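Local coordinates for 2,3-dihydroxybenzoate-AMP ligase (Bacillus subtilis, PDB 1MDB), which belongs to the ANL group of AMP-binding enzymes, which combine a large N-terminal part with a small C-terminal domain, at residues P483-L488 with V506-S511; L140-Q145 with E159-L164. All coordinates share one frame; numbering follows the deposited sequence.

Interaction 1 of 2, residues P483-L488 with V506-S511; sequences PKAAEL and VEFVES
The first turn of helix 485-494 packs beside strand 505-508, with Ala485 and Val506 closest in backbone, their CA atoms 5.7 Å apart. This is the return half of a beta-alpha-beta unit in the C-terminal domain: strand 469-478, the helix, then strand 505-508, which lies parallel to the first strand at the border of a three-stranded sheet. Val506 and Phe508, two residues apart on the strand, both direct their side chains at the helix start, while Glu507 between them points away and forms salt bridges with Arg505 and Lys532.

Ala485 makes the closest side-chain contact with Val506: its CB lies 3.7 Å from Val506 CB, with Val506 CG2 a little further off. One turn on, Leu488 points its side chain toward the strand, and its CD1 methyl bridges the two strand side chains, 4.3 Å from Val506 CG1 and 4.0 Å from Phe508 CZ. Leu488 and Phe508 approach from opposite directions, and the methyl meets the ring obliquely.

The outer end of the Phe508 ring lies against the start of the helix. Its CG is anti to the carbonyl carbon (chi1 -65°), which sends CE1, CE2 and CZ in among Pro483, Ala485 and Leu488. The proline ring brushes CE2 through CG and CD. Lys484 is the N-cap, and the ring meets the residues on either side of it, Pro483 and Ala485. The side-chain contacts are all apolar, but two polar backbone atoms come up to the ring: Ala485 N stands at its edge, 4.0 Å from Phe508 CE1, and Pro483 O approaches its far end obliquely, 3.0 Å from Phe508 CZ.

Interaction 2 of 2, residues L140-Q145 with E159-L164; sequences LARQVQ and EAEEFL
The Phe163 ring has Arg142 CG and Gln145 OE1 at its edge, and its own CE1 lies over one face of the Arg142 guanidinium, offset toward the rim, with the two planes inclined by 40°. One face of the phenylalanine is covered by its neighbour in sequence, Glu162 CG, 4.0 Å above the plane and over the centre. Ala141 CB approaches the ring obliquely, 4.0 Å from Phe163 CE1. The Gln145 amide stands nearly perpendicular to the ring (84°), its OE1 3.7 Å from Phe163 CE2, while its NE2 is bonded to Leu151 O.

At its own edge the guanidinium holds two carboxylates. Glu162 is gripped side-on: Arg142 NE binds Glu162 OE2 at 2.9 Å and Arg142 NH2 binds Glu162 OE1 at the same length, both on syn lone pairs and both tilted from the guanidinium plane. Arg142 NH2 also binds Glu161 OE1 at 2.6 Å, in plane and through the anti lone pair. A water accepts from Arg142 NH1 and donates to Glu161 OE1, and Glu161 OE2 pairs with Arg138. An arm extended from CG to NE carries the arginine out to these acids. The result is a surface salt-bridge network beside a packed phenylalanine, tying helix 137-147 to the type II' beta turn Ala160-Phe163 between parallel strands 154-157 and 164-165.

How the interactions relate
Interactions 1 and 2 lie in different parts of the chain, the first in the C-terminal domain and the second in the large AMP-binding part. Their centres are 44 Å apart and their nearest atoms about 22 Å, so neither touches the other. Both set a helix beside an aromatic side chain, but interaction 1 is apolar side-chain packing within a beta-alpha-beta unit, whereas interaction 2 adds charged groups at the surface. They lie about 30 Å and 27 Å, centre to centre, from the middle of the chain. None of their residues belongs to the 2,3-dihydroxy-benzoic acid pocket, to which both parts of the chain contribute: His234 from one, Lys519 from the other.

Interaction 1 of 2, residues P483-L488 with V506-S511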
loop_
_atom_site.group_PDB
_atom_site.type_symbol
_atom_site.label_atom_id
_atom_site.label_comp_id
_atom_site.label_asym_id
_atom_site.label_seq_id
_atom_site.Cartn_x
_atom_site.Cartn_y
_atom_site.Cartn_z
ATOM N N PRO A 483 -4.813 23.895 -21.142
ATOM C CA PRO A 483 -4.247 25.236 -21.295
ATOM C C PRO A 483 -2.940 25.102 -22.065
ATOM O O PRO A 483 -2.419 24.000 -22.222
ATOM C CB PRO A 483 -4.022 25.672 -19.854
ATOM C CG PRO A 483 -3.623 24.390 -19.198
ATOM C CD PRO A 483 -4.646 23.413 -19.759
ATOM N N LYS A 484 -2.410 26.213 -22.554
ATOM C CA LYS A 484 -1.159 26.168 -23.291
ATOM C C LYS A 484 0.013 26.011 -22.324
ATOM O O LYS A 484 -0.067 26.421 -21.163
ATOM C CB LYS A 484 -0.989 27.446 -24.114
ATOM C CG LYS A 484 -1.957 27.569 -25.276
ATOM C CD LYS A 484 -1.684 26.502 -26.329
ATOM C CE LYS A 484 -2.561 26.701 -27.564
ATOM N NZ LYS A 484 -2.222 25.751 -28.659
ATOM N N ALA A 485 1.096 25.415 -22.812
ATOM C CA ALA A 485 2.289 25.205 -22.006
ATOM C C ALA A 485 2.895 26.536 -21.528
ATOM O O ALA A 485 3.340 26.648 -20.388
ATOM C CB ALA A 485 3.320 24.407 -22.811
ATOM N N ALA A 486 2.909 27.536 -22.404
ATOM C CA ALA A 486 3.454 28.852 -22.066
ATOM C C ALA A 486 2.600 29.522 -20.992
ATOM O O ALA A 486 3.090 30.342 -20.214
ATOM C CB ALA A 486 3.505 29.738 -23.308
ATOM N N GLU A 487 1.318 29.163 -20.958
ATOM C CA GLU A 487 0.382 29.719 -19.990
ATOM C C GLU A 487 0.718 29.206 -18.591
ATOM O O GLU A 487 0.590 29.931 -17.607
ATOM C CB GLU A 487 -1.045 29.308 -20.361
ATOM C CG GLU A 487 -2.145 29.939 -19.522
ATOM C CD GLU A 487 -3.524 29.370 -19.852
ATOM O OE1 GLU A 487 -3.785 29.086 -21.046
ATOM O OE2 GLU A 487 -4.346 29.217 -18.920
ATOM N N LEU A 488 1.159 27.954 -18.504
ATOM C CA LEU A 488 1.489 27.372 -17.204
ATOM C C LEU A 488 2.804 27.900 -16.654
ATOM O O LEU A 488 2.926 28.144 -15.454
ATOM C CB LEU A 488 1.531 25.843 -17.295
ATOM C CG LEU A 488 0.163 25.189 -17.514
ATOM C CD1 LEU A 488 0.311 23.679 -17.545
ATOM C CD2 LEU A 488 -0.785 25.620 -16.395
ATOM N N VAL A 506 6.426 20.790 -21.033
ATOM C CA VAL A 506 5.091 20.416 -20.571
ATOM C C VAL A 506 4.412 19.411 -21.502
ATOM O O VAL A 506 4.308 19.645 -22.707
ATOM C CB VAL A 506 4.183 21.655 -20.460
ATOM C CG1 VAL A 506 2.770 21.232 -20.087
ATOM C CG2 VAL A 506 4.748 22.623 -19.419
ATOM N N GLU A 507 3.954 18.294 -20.938
ATOM C CA GLU A 507 3.271 17.265 -21.718
ATOM C C GLU A 507 1.850 17.071 -21.202
ATOM O O GLU A 507 1.645 16.816 -20.018
ATOM C CB GLU A 507 4.012 15.929 -21.630
ATOM C CG GLU A 507 5.328 15.860 -22.372
ATOM C CD GLU A 507 5.172 15.982 -23.872
ATOM O OE1 GLU A 507 4.170 15.481 -24.411
ATOM O OE2 GLU A 507 6.064 16.561 -24.518
ATOM N N PHE A 508 0.868 17.205 -22.084
ATOM C CA PHE A 508 -0.513 17.012 -21.676
ATOM C C PHE A 508 -0.962 15.589 -21.996
ATOM O O PHE A 508 -0.736 15.087 -23.096
ATOM C CB PHE A 508 -1.421 18.031 -22.360
ATOM C CG PHE A 508 -1.136 19.443 -21.957
ATOM C CD1 PHE A 508 -0.356 20.265 -22.762
ATOM C CD2 PHE A 508 -1.595 19.934 -20.734
ATOM C CE1 PHE A 508 -0.031 21.556 -22.354
ATOM C CE2 PHE A 508 -1.276 21.222 -20.314
ATOM C CZ PHE A 508 -0.492 22.036 -21.124
ATOM N N VAL A 509 -1.567 14.934 -21.007
ATOM C CA VAL A 509 -2.054 13.567 -21.162
ATOM C C VAL A 509 -3.400 13.456 -20.469
ATOM O O VAL A 509 -3.766 14.322 -19.670
ATOM C CB VAL A 509 -1.100 12.529 -20.516
ATOM C CG1 VAL A 509 0.237 12.500 -21.258
ATOM C CG2 VAL A 509 -0.904 12.857 -19.025
ATOM N N GLU A 510 -4.122 12.382 -20.770
ATOM C CA GLU A 510 -5.430 12.140 -20.182
ATOM C C GLU A 510 -5.312 11.406 -18.854
ATOM O O GLU A 510 -6.217 11.467 -18.028
ATOM C CB GLU A 510 -6.293 11.337 -21.153
ATOM C CG GLU A 510 -7.631 10.924 -20.589
ATOM C CD GLU A 510 -8.504 10.226 -21.612
ATOM O OE1 GLU A 510 -8.030 9.253 -22.245
ATOM O OE2 GLU A 510 -9.669 10.651 -21.779
ATOM N N SER A 511 -4.193 10.718 -18.649
ATOM C CA SER A 511 -3.963 9.990 -17.409
ATOM C C SER A 511 -2.478 9.707 -17.241
ATOM O O SER A 511 -1.710 9.801 -18.198
ATOM C CB SER A 511 -4.742 8.668 -17.413
ATOM O OG SER A 511 -4.230 7.792 -18.398
#

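Interaction 2 of 2, residues L140-Q145 with E159-L164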
loop_
_atom_site.group_PDB
_atom_site.type_symbol
_atom_site.label_atom_id
_atom_site.label_comp_id
_atom_site.label_asym_id
_atom_site.label_seq_id
_atom_site.Cartn_x
_atom_site.Cartn_y
_atom_site.Cartn_z
ATOM N N LEU A 140 -3.805 -16.376 -17.446
ATOM C CA LEU A 140 -2.545 -15.963 -16.838
ATOM C C LEU A 140 -1.956 -17.224 -16.180
ATOM O O LEU A 140 -0.764 -17.499 -16.296
ATOM C CB LEU A 140 -2.785 -14.872 -15.782
ATOM C CG LEU A 140 -1.591 -14.495 -14.890
ATOM C CD1 LEU A 140 -0.396 -14.135 -15.760
ATOM C CD2 LEU A 140 -1.965 -13.326 -13.955
ATOM N N ALA A 141 -2.803 -17.997 -15.505
ATOM C CA ALA A 141 -2.342 -19.233 -14.860
ATOM C C ALA A 141 -1.698 -20.144 -15.907
ATOM O O ALA A 141 -0.636 -20.727 -15.673
ATOM C CB ALA A 141 -3.519 -19.958 -14.190
ATOM N N ARG A 142 -2.343 -20.259 -17.066
ATOM C CA ARG A 142 -1.820 -21.105 -18.127
ATOM C C ARG A 142 -0.461 -20.614 -18.565
ATOM O O ARG A 142 0.438 -21.412 -18.827
ATOM C CB ARG A 142 -2.783 -21.144 -19.315
ATOM C CG ARG A 142 -4.114 -21.787 -18.962
ATOM C CD ARG A 142 -5.015 -21.997 -20.164
ATOM N NE ARG A 142 -6.312 -22.483 -19.718
ATOM C CZ ARG A 142 -7.361 -21.704 -19.484
ATOM N NH1 ARG A 142 -7.280 -20.392 -19.674
ATOM N NH2 ARG A 142 -8.476 -22.230 -19.010
ATOM N N GLN A 143 -0.302 -19.298 -18.644
ATOM C CA GLN A 143 0.978 -18.735 -19.036
ATOM C C GLN A 143 2.021 -19.073 -17.977
ATOM O O GLN A 143 3.149 -19.465 -18.294
ATOM C CB GLN A 143 0.855 -17.215 -19.204
ATOM C CG GLN A 143 0.115 -16.825 -20.470
ATOM C CD GLN A 143 -0.138 -15.339 -20.584
ATOM O OE1 GLN A 143 -0.206 -14.797 -21.688
ATOM N NE2 GLN A 143 -0.295 -14.674 -19.448
ATOM N N VAL A 144 1.642 -18.940 -16.712
ATOM C CA VAL A 144 2.585 -19.241 -15.645
ATOM C C VAL A 144 3.025 -20.710 -15.663
ATOM O O VAL A 144 4.226 -20.983 -15.659
ATOM C CB VAL A 144 2.008 -18.866 -14.263
ATOM C CG1 VAL A 144 3.015 -19.192 -13.168
ATOM C CG2 VAL A 144 1.685 -17.371 -14.236
ATOM N N GLN A 145 2.072 -21.649 -15.712
ATOM C CA GLN A 145 2.424 -23.073 -15.732
ATOM C C GLN A 145 3.357 -23.446 -16.880
ATOM O O GLN A 145 4.269 -24.260 -16.704
ATOM C CB GLN A 145 1.181 -23.971 -15.817
ATOM C CG GLN A 145 0.383 -24.113 -14.539
ATOM C CD GLN A 145 -0.478 -25.378 -14.532
ATOM O OE1 GLN A 145 -0.972 -25.809 -15.572
ATOM N NE2 GLN A 145 -0.664 -25.967 -13.352
ATOM N N GLU A 159 -15.242 -20.105 -11.482
ATOM C CA GLU A 159 -15.186 -21.180 -12.466
ATOM C C GLU A 159 -13.726 -21.539 -12.740
ATOM O O GLU A 159 -13.025 -20.843 -13.478
ATOM C CB GLU A 159 -15.876 -20.749 -13.762
ATOM C CG GLU A 159 -15.875 -21.810 -14.847
ATOM C CD GLU A 159 -16.510 -23.114 -14.387
ATOM O OE1 GLU A 159 -17.681 -23.074 -13.951
ATOM O OE2 GLU A 159 -15.838 -24.172 -14.461
ATOM N N ALA A 160 -13.287 -22.642 -12.145
ATOM C CA ALA A 160 -11.911 -23.106 -12.265
ATOM C C ALA A 160 -11.487 -23.710 -13.594
ATOM O O ALA A 160 -10.295 -23.783 -13.883
ATOM C CB ALA A 160 -11.618 -24.104 -11.141
ATOM N N GLU A 161 -12.444 -24.145 -14.405
ATOM C CA GLU A 161 -12.118 -24.784 -15.677
ATOM C C GLU A 161 -11.269 -26.023 -15.371
ATOM O O GLU A 161 -11.676 -26.838 -14.542
ATOM C CB GLU A 161 -11.396 -23.800 -16.615
ATOM C CG GLU A 161 -12.255 -23.393 -17.825
ATOM C CD GLU A 161 -12.056 -21.948 -18.289
ATOM O OE1 GLU A 161 -10.922 -21.554 -18.646
ATOM O OE2 GLU A 161 -13.055 -21.199 -18.307
ATOM N N GLU A 162 -10.106 -26.176 -15.999
ATOM C CA GLU A 162 -9.285 -27.356 -15.741
ATOM C C GLU A 162 -8.495 -27.327 -14.430
ATOM O O GLU A 162 -7.829 -28.310 -14.081
ATOM C CB GLU A 162 -8.297 -27.601 -16.883
ATOM C CG GLU A 162 -7.085 -26.679 -16.878
ATOM C CD GLU A 162 -7.261 -25.484 -17.791
ATOM O OE1 GLU A 162 -8.360 -24.893 -17.792
ATOM O OE2 GLU A 162 -6.297 -25.136 -18.496
ATOM N N PHE A 163 -8.563 -26.213 -13.709
ATOM C CA PHE A 163 -7.826 -26.083 -12.458
ATOM C C PHE A 163 -8.650 -26.506 -11.242
ATOM O O PHE A 163 -9.646 -27.210 -11.391
ATOM C CB PHE A 163 -7.309 -24.647 -12.323
ATOM C CG PHE A 163 -6.400 -24.236 -13.449
ATOM C CD1 PHE A 163 -6.778 -23.242 -14.346
ATOM C CD2 PHE A 163 -5.170 -24.874 -13.632
ATOM C CE1 PHE A 163 -5.944 -22.891 -15.410
ATOM C CE2 PHE A 163 -4.333 -24.532 -14.685
ATOM C CZ PHE A 163 -4.720 -23.536 -15.579
ATOM N N LEU A 164 -8.240 -26.093 -10.045
ATOM C CA LEU A 164 -8.959 -26.487 -8.835
ATOM C C LEU A 164 -9.914 -25.435 -8.271
ATOM O O LEU A 164 -9.506 -24.318 -7.954
ATOM C CB LEU A 164 -7.964 -26.890 -7.741
ATOM C CG LEU A 164 -6.941 -27.980 -8.082
ATOM C CD1 LEU A 164 -5.930 -28.104 -6.943
ATOM C CD2 LEU A 164 -7.649 -29.312 -8.319
HETATM O O HOH W 1 -9.777 -19.186 -19.397
#